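Local structure of putative uncharacterized protein (Ustilago maydis, 4GNX) at residues F429-A432 and G433-V437; I275-V278 and K279-L283. The protein probably forms the large subunit of replication protein A, a three-chain complex that binds single-stranded DNA through its OB folds. All coordinates share one frame; numbering follows the deposited sequence.

Contact 1. Residues F429-A432 and G433-V437; sequences FAKA and GMELV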
ATOM      1  N   PHE C 429      -1.802  -2.271 -10.700  1.00 39.28           N
ATOM      2  CA  PHE C 429      -3.062  -2.417  -9.982  1.00 38.79           C
ATOM      3  C   PHE C 429      -3.181  -3.692  -9.189  1.00 39.83           C
ATOM      4  O   PHE C 429      -3.596  -3.649  -8.038  1.00 39.03           O
ATOM      5  CB  PHE C 429      -4.258  -2.219 -10.913  1.00 39.15           C
ATOM      6  CG  PHE C 429      -4.458  -0.786 -11.303  1.00 37.54           C
ATOM      7  CD1 PHE C 429      -4.407  -0.397 -12.635  1.00 37.86           C
ATOM      8  CD2 PHE C 429      -4.654   0.181 -10.317  1.00 35.38           C
ATOM      9  CE1 PHE C 429      -4.587   0.926 -12.981  1.00 36.93           C
ATOM     10  CE2 PHE C 429      -4.815   1.512 -10.652  1.00 34.64           C
ATOM     11  CZ  PHE C 429      -4.781   1.884 -11.987  1.00 35.58           C
ATOM     12  N   ALA C 430      -2.792  -4.810  -9.798  1.00 42.26           N
ATOM     13  CA  ALA C 430      -2.792  -6.111  -9.137  1.00 44.62           C
ATOM     14  C   ALA C 430      -2.021  -6.103  -7.816  1.00 45.82           C
ATOM     15  O   ALA C 430      -2.526  -6.520  -6.767  1.00 45.47           O
ATOM     16  CB  ALA C 430      -2.203  -7.147 -10.064  1.00 47.36           C
ATOM     17  N   LYS C 431      -0.795  -5.606  -7.892  1.00 47.26           N
ATOM     18  CA  LYS C 431       0.111  -5.582  -6.775  1.00 47.83           C
ATOM     19  C   LYS C 431      -0.257  -4.467  -5.747  1.00 43.90           C
ATOM     20  O   LYS C 431      -0.297  -4.721  -4.528  1.00 43.68           O
ATOM     21  CB  LYS C 431       1.540  -5.490  -7.335  1.00 52.55           C
ATOM     22  CG  LYS C 431       2.600  -5.171  -6.315  1.00 56.65           C
ATOM     23  CD  LYS C 431       3.987  -4.951  -6.903  1.00 62.31           C
ATOM     24  CE  LYS C 431       4.484  -3.511  -6.693  1.00 63.91           C
ATOM     25  NZ  LYS C 431       3.690  -2.655  -5.737  1.00 61.29           N
ATOM     26  N   ALA C 432      -0.545  -3.250  -6.212  1.00 40.23           N
ATOM     27  CA  ALA C 432      -1.116  -2.227  -5.308  1.00 36.75           C
ATOM     28  C   ALA C 432      -2.367  -2.777  -4.597  1.00 36.64           C
ATOM     29  O   ALA C 432      -2.615  -2.482  -3.426  1.00 35.81           O
ATOM     30  CB  ALA C 432      -1.457  -0.961  -6.057  1.00 33.83           C
ATOM     31  N   GLY C 433      -3.135  -3.595  -5.315  1.00 37.05           N
ATOM     32  CA  GLY C 433      -4.280  -4.287  -4.756  1.00 37.24           C
ATOM     33  C   GLY C 433      -3.963  -5.188  -3.582  1.00 38.51           C
ATOM     34  O   GLY C 433      -4.578  -5.066  -2.521  1.00 39.15           O
ATOM     35  N   MET C 434      -3.008  -6.094  -3.748  1.00 40.07           N
ATOM     36  CA  MET C 434      -2.671  -7.015  -2.663  1.00 41.44           C
ATOM     37  C   MET C 434      -2.149  -6.274  -1.438  1.00 39.71           C
ATOM     38  O   MET C 434      -2.445  -6.663  -0.307  1.00 38.93           O
ATOM     39  CB  MET C 434      -1.695  -8.096  -3.124  1.00 44.90           C
ATOM     40  CG  MET C 434      -2.303  -9.106  -4.090  1.00 48.18           C
ATOM     41  SD  MET C 434      -3.856  -9.867  -3.526  1.00 50.25           S
ATOM     42  CE  MET C 434      -3.396 -10.621  -1.967  1.00 50.20           C
ATOM     43  N   GLU C 435      -1.402  -5.195  -1.670  1.00 39.32           N
ATOM     44  CA  GLU C 435      -0.978  -4.318  -0.582  1.00 39.42           C
ATOM     45  C   GLU C 435      -2.172  -3.864   0.214  1.00 34.68           C
ATOM     46  O   GLU C 435      -2.236  -4.069   1.410  1.00 34.33           O
ATOM     47  CB  GLU C 435      -0.217  -3.104  -1.106  1.00 42.68           C
ATOM     48  CG  GLU C 435       1.287  -3.312  -1.109  1.00 50.52           C
ATOM     49  CD  GLU C 435       2.016  -2.544  -2.218  1.00 56.70           C
ATOM     50  OE1 GLU C 435       1.536  -1.432  -2.586  1.00 58.61           O
ATOM     51  OE2 GLU C 435       3.077  -3.045  -2.705  1.00 57.49           O
ATOM     52  N   LEU C 436      -3.127  -3.269  -0.472  1.00 31.80           N
ATOM     53  CA  LEU C 436      -4.364  -2.846   0.158  1.00 30.96           C
ATOM     54  C   LEU C 436      -5.113  -3.960   0.891  1.00 31.89           C
ATOM     55  O   LEU C 436      -5.677  -3.710   1.961  1.00 30.81           O
ATOM     56  CB  LEU C 436      -5.298  -2.183  -0.860  1.00 29.75           C
ATOM     57  CG  LEU C 436      -5.011  -0.723  -1.227  1.00 27.88           C
ATOM     58  CD1 LEU C 436      -5.801  -0.227  -2.436  1.00 26.45           C
ATOM     59  CD2 LEU C 436      -5.338   0.092  -0.004  1.00 27.28           C
ATOM     60  N   VAL C 437      -5.128  -5.175   0.327  1.00 33.36           N
ATOM     61  CA  VAL C 437      -5.719  -6.306   1.041  1.00 34.22           C
ATOM     62  C   VAL C 437      -5.074  -6.452   2.403  1.00 35.31           C
ATOM     63  O   VAL C 437      -5.768  -6.423   3.420  1.00 35.04           O
ATOM     64  CB  VAL C 437      -5.617  -7.618   0.283  1.00 35.70           C
ATOM     65  CG1 VAL C 437      -6.326  -8.712   1.046  1.00 36.44           C
ATOM     66  CG2 VAL C 437      -6.282  -7.473  -1.066  1.00 36.46           C
TER

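Contact 2. Residues I275-V278 and K279-L283; sequences IVQV and KDENL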
ATOM      1  N   ILE C 275       0.343  12.333   1.022  1.00 33.02           N
ATOM      2  CA  ILE C 275       0.564  13.762   0.887  1.00 33.75           C
ATOM      3  C   ILE C 275       0.436  14.488   2.246  1.00 36.60           C
ATOM      4  O   ILE C 275       1.195  15.438   2.552  1.00 38.66           O
ATOM      5  CB  ILE C 275      -0.398  14.350  -0.160  1.00 31.75           C
ATOM      6  CG1 ILE C 275      -0.060  13.796  -1.548  1.00 30.09           C
ATOM      7  CG2 ILE C 275      -0.390  15.872  -0.123  1.00 33.03           C
ATOM      8  CD1 ILE C 275      -1.155  13.981  -2.577  1.00 28.88           C
ATOM      9  N   VAL C 276      -0.500  14.037   3.079  1.00 35.70           N
ATOM     10  CA  VAL C 276      -0.633  14.666   4.368  1.00 37.07           C
ATOM     11  C   VAL C 276       0.618  14.395   5.207  1.00 38.70           C
ATOM     12  O   VAL C 276       1.110  15.299   5.888  1.00 40.48           O
ATOM     13  CB  VAL C 276      -1.922  14.273   5.101  1.00 36.38           C
ATOM     14  CG1 VAL C 276      -1.903  12.814   5.529  1.00 35.75           C
ATOM     15  CG2 VAL C 276      -2.117  15.176   6.304  1.00 38.26           C
ATOM     16  N   GLN C 277       1.144  13.169   5.123  1.00 38.01           N
ATOM     17  CA  GLN C 277       2.343  12.806   5.879  1.00 40.28           C
ATOM     18  C   GLN C 277       3.525  13.652   5.442  1.00 42.65           C
ATOM     19  O   GLN C 277       4.221  14.219   6.282  1.00 45.44           O
ATOM     20  CB  GLN C 277       2.673  11.331   5.738  1.00 39.26           C
ATOM     21  CG  GLN C 277       1.699  10.441   6.474  1.00 38.69           C
ATOM     22  CD  GLN C 277       1.951   8.980   6.226  1.00 38.13           C
ATOM     23  OE1 GLN C 277       2.166   8.551   5.093  1.00 37.95           O
ATOM     24  NE2 GLN C 277       1.919   8.198   7.290  1.00 38.83           N
ATOM     25  N   VAL C 278       3.716  13.776   4.129  1.00 41.72           N
ATOM     26  CA  VAL C 278       4.812  14.562   3.586  1.00 43.22           C
ATOM     27  C   VAL C 278       4.822  15.970   4.148  1.00 45.29           C
ATOM     28  O   VAL C 278       5.865  16.416   4.635  1.00 49.42           O
ATOM     29  CB  VAL C 278       4.788  14.610   2.051  1.00 43.01           C
ATOM     30  CG1 VAL C 278       5.917  15.495   1.520  1.00 44.16           C
ATOM     31  CG2 VAL C 278       4.902  13.197   1.481  1.00 42.18           C
ATOM     32  N   LYS C 279       3.673  16.652   4.115  1.00 43.59           N
ATOM     33  CA  LYS C 279       3.546  18.005   4.681  1.00 44.67           C
ATOM     34  C   LYS C 279       3.626  18.058   6.215  1.00 47.10           C
ATOM     35  O   LYS C 279       4.315  18.915   6.757  1.00 48.74           O
ATOM     36  CB  LYS C 279       2.264  18.668   4.200  1.00 43.18           C
ATOM     37  CG  LYS C 279       2.213  18.917   2.704  1.00 41.79           C
ATOM     38  CD  LYS C 279       0.791  18.727   2.208  1.00 40.69           C
ATOM     39  CE  LYS C 279       0.539  19.393   0.869  1.00 39.89           C
ATOM     40  NZ  LYS C 279       0.574  20.872   0.987  1.00 42.30           N
ATOM     41  N   ASP C 280       2.941  17.139   6.905  1.00 48.01           N
ATOM     42  CA  ASP C 280       2.925  17.102   8.381  1.00 51.77           C
ATOM     43  C   ASP C 280       4.300  16.861   8.972  1.00 55.18           C
ATOM     44  O   ASP C 280       4.606  17.341  10.059  1.00 58.73           O
ATOM     45  CB  ASP C 280       1.992  16.015   8.910  1.00 51.91           C
ATOM     46  CG  ASP C 280       0.517  16.399   8.838  1.00 53.32           C
ATOM     47  OD1 ASP C 280       0.191  17.474   8.261  1.00 54.74           O
ATOM     48  OD2 ASP C 280      -0.318  15.613   9.370  1.00 52.39           O
ATOM     49  N   GLU C 281       5.126  16.104   8.257  1.00 55.27           N
ATOM     50  CA  GLU C 281       6.477  15.801   8.707  1.00 57.16           C
ATOM     51  C   GLU C 281       7.487  16.854   8.267  1.00 58.53           C
ATOM     52  O   GLU C 281       8.677  16.717   8.539  1.00 60.74           O
ATOM     53  CB  GLU C 281       6.900  14.422   8.216  1.00 56.13           C
ATOM     54  CG  GLU C 281       6.080  13.282   8.787  1.00 55.70           C
ATOM     55  CD  GLU C 281       6.003  12.098   7.837  1.00 55.47           C
ATOM     56  OE1 GLU C 281       6.721  12.126   6.805  1.00 54.99           O
ATOM     57  OE2 GLU C 281       5.216  11.146   8.116  1.00 54.64           O
ATOM     58  N   ASN C 282       7.008  17.903   7.599  1.00 57.89           N
ATOM     59  CA  ASN C 282       7.852  19.026   7.186  1.00 60.56           C
ATOM     60  C   ASN C 282       9.032  18.568   6.353  1.00 61.37           C
ATOM     61  O   ASN C 282      10.133  19.095   6.481  1.00 64.34           O
ATOM     62  CB  ASN C 282       8.356  19.800   8.404  1.00 63.96           C
ATOM     63  CG  ASN C 282       7.265  20.607   9.072  1.00 65.05           C
ATOM     64  OD1 ASN C 282       6.604  21.423   8.430  1.00 65.33           O
ATOM     65  ND2 ASN C 282       7.071  20.390  10.372  1.00 66.46           N
ATOM     66  N   LEU C 283       8.797  17.569   5.511  1.00 59.00           N
ATOM     67  CA  LEU C 283       9.855  16.974   4.717  1.00 59.60           C
ATOM     68  C   LEU C 283      10.458  17.989   3.760  1.00 61.99           C
ATOM     69  O   LEU C 283       9.739  18.669   3.020  1.00 59.93           O
ATOM     70  CB  LEU C 283       9.334  15.749   3.954  1.00 55.96           C
ATOM     71  CG  LEU C 283       9.483  14.363   4.595  1.00 55.46           C
ATOM     72  CD1 LEU C 283       9.337  14.357   6.106  1.00 57.32           C
ATOM     73  CD2 LEU C 283       8.487  13.403   3.986  1.00 52.44           C
TER

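Contact 1. Residues F429-A432 and G433-V437
K431 and E435, one helical turn apart, show how an i to i+4 pair closes along the outside of a helix: K431 NZ reaches E435 OE2 at 3.1 Å in a salt bridge. The lysine starts with CG anti to its own N (chi1 168°) and then bends in its outer half, which turns the ammonium forward, toward the C-terminal side and E435. It meets OE2 on the syn side but 31° out of the carboxylate plane. E435 is shared, for its other oxygen, OE1, forms a salt bridge with R272, so two cations would probably both favour the ionised acid. Beneath the pair, E435 N binds K431 O at 3.1 Å in a straight bond, while G433 N gives its bond to F429 O at 2.8 Å. M434 CG, beside its own N, lies 3.7 Å from A430 O. L436 CG likewise lies 3.7 Å from A432 O. Helix 429-441 follows strand 414-426, an edge strand of the five-stranded sheet. A432 and F429 meet F122 of one neighbouring subunit, and A430 and M434 pack on D92 and N98 of another, consistent with the three-helix bundle that joins replication protein A subunits.

Contact 2. Residues I275-V278 and K279-L283
I275 to L283 form a short helix, 275-280, and its exit, where K279 N binds I275 O at 3.2 Å and D280 N binds V276 O before the chain closes in a Schellman motif. N282 takes positive phi (56°); its N bonds back to K279 O at 3.0 Å, and L283 N reaches V278 O at 3.3 Å, so two amides beyond the helix satisfy carbonyls of its last turn. The hydrophobic pair that commonly accompanies this motif is present too: V278 and L283 meet across the turn nearly at right angles. Both also face the sheet, V278 touching F292 and M357 and L283 touching D290, so the capping pair belongs to the interface between helix 275-280 and strands 290-310 and 355-362.

On the other faces, pairs four apart run along the helix. I275 and K279 lie side by side, with I275 CG2 3.8 Å from K279 CE; the aliphatic part of the lysine lies against the isoleucine branch while I275 CG1, turned beside its own N, leads away from the lysine, and the side chain also packs on V294 and M357. V276 offers CG2 to the carboxylate of D280, 3.6 Å from OD2. Q277 and E281 also run alongside each other, amide and carboxylate planes 44° apart, and the meeting is by carbon: Q277 CB lies 3.5 Å from E281 OE2. The amide oxygen OE1 of Q277 instead accepts a hydrogen bond from T274 N, which ties the side chain back to the residue just before the helix. I275 N and V276 N, in the first turn, are taken up by D352 and T354. V278 CG1, anti to the backbone N (chi1 177°), is the branch that meets the leucine, 4.1 Å from L283 CD2.

How the contacts relate
Along the chain contact 2 comes first, within helix 275-280 and its exit; the chain then enters strand 290-310, builds the rest of the five-stranded sheet and leaves it through strand 414-426 before contact 1 opens in helix 429-441. Each closes a helical turn, and since they stand in series they neither nest nor cross. The centres of contact 1 and contact 2 lie about 24 Å apart and their nearest atoms about 12 Å, with no touch. A bridge exists all the same: R272, shortly before helix 275-280, pairs with E435. Together they exemplify a division of labour, with contact 2 settling a helix on the sheet and contact 1 lying where other subunits pack.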